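Local coordinates for serpin B3 (Homo sapiens, PDB 4ZK3), which probably acts as a serpin-type protease inhibitor and, as the psoriasis-associated Pso p27, forms large aggregates, at residues A[3-14]-A[56-64]. Numbering follows the deposited sequence.
Sequences SLSEANTKFMFD and VLHFDQVTE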
loop_
_atom_site.group_PDB
_atom_site.type_symbol
_atom_site.label_atom_id
_atom_site.label_comp_id
_atom_site.label_asym_id
_atom_site.label_seq_id
_atom_site.Cartn_x
_atom_site.Cartn_y
_atom_site.Cartn_z
ATOM N N SER A 3 4.890 9.124 16.789
ATOM C CA SER A 3 5.721 8.458 15.733
ATOM C C SER A 3 4.886 8.281 14.468
ATOM O O SER A 3 3.757 7.795 14.503
ATOM C CB SER A 3 6.273 7.113 16.189
ATOM O OG SER A 3 6.393 6.150 15.130
ATOM N N LEU A 4 5.471 8.686 13.363
ATOM C CA LEU A 4 4.811 8.703 12.067
ATOM C C LEU A 4 4.617 7.288 11.490
ATOM O O LEU A 4 3.587 6.978 10.885
ATOM C CB LEU A 4 5.709 9.469 11.123
ATOM C CG LEU A 4 5.324 9.409 9.639
ATOM C CD1 LEU A 4 3.950 9.999 9.418
ATOM C CD2 LEU A 4 6.357 10.153 8.836
ATOM N N SER A 5 5.654 6.469 11.651
ATOM C CA SER A 5 5.652 5.093 11.223
ATOM C C SER A 5 4.461 4.438 11.816
ATOM O O SER A 5 3.754 3.722 11.128
ATOM C CB SER A 5 6.928 4.358 11.697
ATOM O OG SER A 5 6.629 3.021 12.102
ATOM N N GLU A 6 4.249 4.676 13.104
ATOM C CA GLU A 6 3.098 4.167 13.784
ATOM C C GLU A 6 1.752 4.661 13.228
ATOM O O GLU A 6 0.815 3.874 13.075
ATOM C CB GLU A 6 3.239 4.458 15.290
ATOM C CG GLU A 6 4.345 3.586 15.927
ATOM C CD GLU A 6 5.132 4.225 17.081
ATOM O OE1 GLU A 6 4.492 4.823 17.990
ATOM O OE2 GLU A 6 6.388 4.092 17.078
ATOM N N ALA A 7 1.650 5.965 12.946
ATOM C CA ALA A 7 0.446 6.530 12.383
ATOM C C ALA A 7 0.078 5.760 11.086
ATOM O O ALA A 7 -1.025 5.271 10.966
ATOM C CB ALA A 7 0.639 8.012 12.108
ATOM N N ASN A 8 1.049 5.638 10.170
ATOM C CA ASN A 8 0.848 4.977 8.867
ATOM C C ASN A 8 0.370 3.519 9.015
ATOM O O ASN A 8 -0.548 3.073 8.297
ATOM C CB ASN A 8 2.141 5.101 8.041
ATOM C CG ASN A 8 2.585 6.602 7.809
ATOM O OD1 ASN A 8 1.760 7.545 7.831
ATOM N ND2 ASN A 8 3.882 6.805 7.573
ATOM N N THR A 9 0.986 2.795 9.955
ATOM C CA THR A 9 0.588 1.428 10.284
ATOM C C THR A 9 -0.819 1.339 10.874
ATOM O O THR A 9 -1.573 0.408 10.571
ATOM C CB THR A 9 1.629 0.765 11.201
ATOM O OG1 THR A 9 2.886 0.698 10.518
ATOM C CG2 THR A 9 1.215 -0.679 11.535
ATOM N N LYS A 10 -1.216 2.317 11.672
ATOM C CA LYS A 10 -2.604 2.324 12.195
ATOM C C LYS A 10 -3.646 2.534 11.124
ATOM O O LYS A 10 -4.674 1.834 11.064
ATOM C CB LYS A 10 -2.749 3.412 13.269
ATOM C CG LYS A 10 -1.904 3.159 14.532
ATOM C CD LYS A 10 -1.991 4.337 15.497
ATOM C CE LYS A 10 -1.187 4.103 16.754
ATOM N NZ LYS A 10 -1.806 3.018 17.577
ATOM N N PHE A 11 -3.380 3.496 10.258
ATOM C CA PHE A 11 -4.215 3.734 9.081
ATOM C C PHE A 11 -4.302 2.492 8.223
ATOM O O PHE A 11 -5.409 2.115 7.787
ATOM C CB PHE A 11 -3.646 4.930 8.289
ATOM C CG PHE A 11 -4.379 5.245 7.044
ATOM C CD1 PHE A 11 -5.720 5.477 7.048
ATOM C CD2 PHE A 11 -3.677 5.378 5.817
ATOM C CE1 PHE A 11 -6.405 5.818 5.883
ATOM C CE2 PHE A 11 -4.351 5.683 4.652
ATOM C CZ PHE A 11 -5.728 5.907 4.673
ATOM N N MET A 12 -3.172 1.813 8.040
ATOM C CA MET A 12 -3.136 0.511 7.338
ATOM C C MET A 12 -4.128 -0.514 7.942
ATOM O O MET A 12 -4.902 -1.134 7.208
ATOM C CB MET A 12 -1.696 -0.073 7.310
ATOM C CG MET A 12 -1.522 -1.471 6.641
ATOM S SD MET A 12 0.108 -2.104 7.003
ATOM C CE MET A 12 -0.289 -2.942 8.545
ATOM N N PHE A 13 -4.158 -0.677 9.266
ATOM C CA PHE A 13 -5.146 -1.596 9.856
ATOM C C PHE A 13 -6.586 -1.091 9.757
ATOM O O PHE A 13 -7.524 -1.914 9.567
ATOM C CB PHE A 13 -4.782 -1.953 11.280
ATOM C CG PHE A 13 -3.661 -2.933 11.361
ATOM C CD1 PHE A 13 -3.855 -4.230 10.926
ATOM C CD2 PHE A 13 -2.391 -2.550 11.803
ATOM C CE1 PHE A 13 -2.822 -5.157 10.983
ATOM C CE2 PHE A 13 -1.349 -3.457 11.852
ATOM C CZ PHE A 13 -1.559 -4.769 11.437
ATOM N N ASP A 14 -6.772 0.230 9.848
ATOM C CA ASP A 14 -8.103 0.776 9.736
ATOM C C ASP A 14 -8.580 0.459 8.329
ATOM O O ASP A 14 -9.776 0.157 8.114
ATOM C CB ASP A 14 -8.195 2.269 9.972
ATOM C CG ASP A 14 -7.733 2.689 11.357
ATOM O OD1 ASP A 14 -7.516 1.851 12.261
ATOM O OD2 ASP A 14 -7.532 3.907 11.505
ATOM N N VAL A 56 -8.158 10.517 10.132
ATOM C CA VAL A 56 -8.158 9.287 9.350
ATOM C C VAL A 56 -6.749 8.779 9.127
ATOM O O VAL A 56 -6.517 7.588 9.267
ATOM C CB VAL A 56 -8.900 9.534 8.046
ATOM C CG1 VAL A 56 -8.586 8.493 6.967
ATOM C CG2 VAL A 56 -10.403 9.597 8.340
ATOM N N LEU A 57 -5.798 9.668 8.809
ATOM C CA LEU A 57 -4.388 9.274 8.582
ATOM C C LEU A 57 -3.595 8.984 9.881
ATOM O O LEU A 57 -2.469 8.418 9.849
ATOM C CB LEU A 57 -3.687 10.351 7.797
ATOM C CG LEU A 57 -4.234 10.528 6.371
ATOM C CD1 LEU A 57 -3.564 11.725 5.736
ATOM C CD2 LEU A 57 -3.985 9.310 5.536
ATOM N N HIS A 58 -4.213 9.348 11.015
ATOM C CA HIS A 58 -3.594 9.292 12.355
ATOM C C HIS A 58 -2.439 10.332 12.462
ATOM O O HIS A 58 -1.615 10.259 13.350
ATOM C CB HIS A 58 -3.172 7.865 12.791
ATOM C CG HIS A 58 -4.317 6.878 12.962
ATOM N ND1 HIS A 58 -4.709 6.405 14.192
ATOM C CD2 HIS A 58 -5.114 6.250 12.066
ATOM C CE1 HIS A 58 -5.713 5.551 14.057
ATOM N NE2 HIS A 58 -5.978 5.430 12.771
ATOM N N PHE A 59 -2.451 11.342 11.584
ATOM C CA PHE A 59 -1.442 12.406 11.566
ATOM C C PHE A 59 -1.663 13.319 12.763
ATOM O O PHE A 59 -0.767 14.069 13.130
ATOM C CB PHE A 59 -1.526 13.248 10.284
ATOM C CG PHE A 59 -0.755 12.681 9.069
ATOM C CD1 PHE A 59 -0.324 11.354 9.018
ATOM C CD2 PHE A 59 -0.516 13.504 7.957
ATOM C CE1 PHE A 59 0.341 10.873 7.900
ATOM C CE2 PHE A 59 0.151 13.045 6.859
ATOM C CZ PHE A 59 0.589 11.722 6.832
ATOM N N ASP A 60 -2.835 13.260 13.381
ATOM C CA ASP A 60 -3.035 14.019 14.607
ATOM C C ASP A 60 -2.357 13.397 15.848
ATOM O O ASP A 60 -2.460 13.986 16.932
ATOM C CB ASP A 60 -4.515 14.272 14.854
ATOM C CG ASP A 60 -5.339 12.991 15.045
ATOM O OD1 ASP A 60 -4.838 11.835 15.039
ATOM O OD2 ASP A 60 -6.549 13.156 15.170
ATOM N N GLN A 61 -1.668 12.250 15.679
ATOM C CA GLN A 61 -1.028 11.509 16.757
ATOM C C GLN A 61 0.477 11.464 16.601
ATOM O O GLN A 61 1.141 10.687 17.298
ATOM C CB GLN A 61 -1.530 10.050 16.808
ATOM C CG GLN A 61 -3.055 9.899 16.878
ATOM C CD GLN A 61 -3.568 8.441 16.848
ATOM O OE1 GLN A 61 -2.909 7.525 16.369
ATOM N NE2 GLN A 61 -4.768 8.231 17.393
ATOM N N VAL A 62 1.019 12.245 15.669
ATOM C CA VAL A 62 2.458 12.299 15.400
ATOM C C VAL A 62 3.033 13.567 16.076
ATOM O O VAL A 62 2.324 14.572 16.118
ATOM C CB VAL A 62 2.681 12.395 13.886
ATOM C CG1 VAL A 62 4.171 12.528 13.532
ATOM C CG2 VAL A 62 1.989 11.212 13.191
ATOM N N THR A 63 4.306 13.534 16.510
ATOM C CA THR A 63 4.849 14.466 17.537
ATOM C C THR A 63 6.178 15.234 17.271
ATOM O O THR A 63 7.217 14.614 17.072
ATOM C CB THR A 63 5.057 13.689 18.870
ATOM O OG1 THR A 63 5.715 12.441 18.610
ATOM C CG2 THR A 63 3.720 13.409 19.570
ATOM N N GLU A 64 6.128 16.574 17.313
ATOM C CA GLU A 64 7.329 17.475 17.416
ATOM C C GLU A 64 6.963 19.005 17.362
ATOM O O GLU A 64 7.420 19.868 18.166
ATOM C CB GLU A 64 8.382 17.115 16.344
ATOM C CG GLU A 64 9.492 16.177 16.833
ATOM C CD GLU A 64 10.265 15.505 15.702
ATOM O OE1 GLU A 64 10.187 15.983 14.545
ATOM O OE2 GLU A 64 10.958 14.498 15.971
HETATM O O HOH W 1 1.515 8.239 15.905
HETATM O O HOH W 2 -1.102 7.513 7.634
#
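His58 reaches across to Asp14 on helix 4-19 with its far nitrogen: NE2 donates to Asp14 OD2 at 2.5 Å, nearly straight (167°). The bond lies in the ring plane and meets the syn side of the carboxylate, which is turned 44° from the ring. Lys10 CB sits over the centre of one ring face, 3.6 Å from the His58 centroid, a CH-pi contact, while its CD runs on past Gln61 OE1. That same OE1 accepts from His58 ND1 at 3.0 Å, though from above its carbonyl plane; with both ring nitrogens engaged, the ring's rotation is fixed. Phe11, next to Lys10 and with its CG anti to the backbone N (chi1 178°), swings its ring alongside Leu57, whose CD2 covers one face 3.9 Å from the centroid; Phe11 CE1 meets Val56 CG1. Toward the N-terminus, Ala7 CB touches both His58 O (3.4 Å) and Val62 CG2 (3.6 Å), and Leu4 CD1 touches Phe59 CE1. Two waters bridge the segments, one donating to Ser3 O and Gln61 O, the other to Asn8 OD1 and Leu57 O. Thr35 of helix 31-42 and Leu88 of helix 81-91 pack against the Asn8 side of the contact. With positive phi, His58 is the C-prime residue of a Schellman motif ending helix 47-57, so this helix terminus and its following turn dock on the N-terminal helix of the serpin fold.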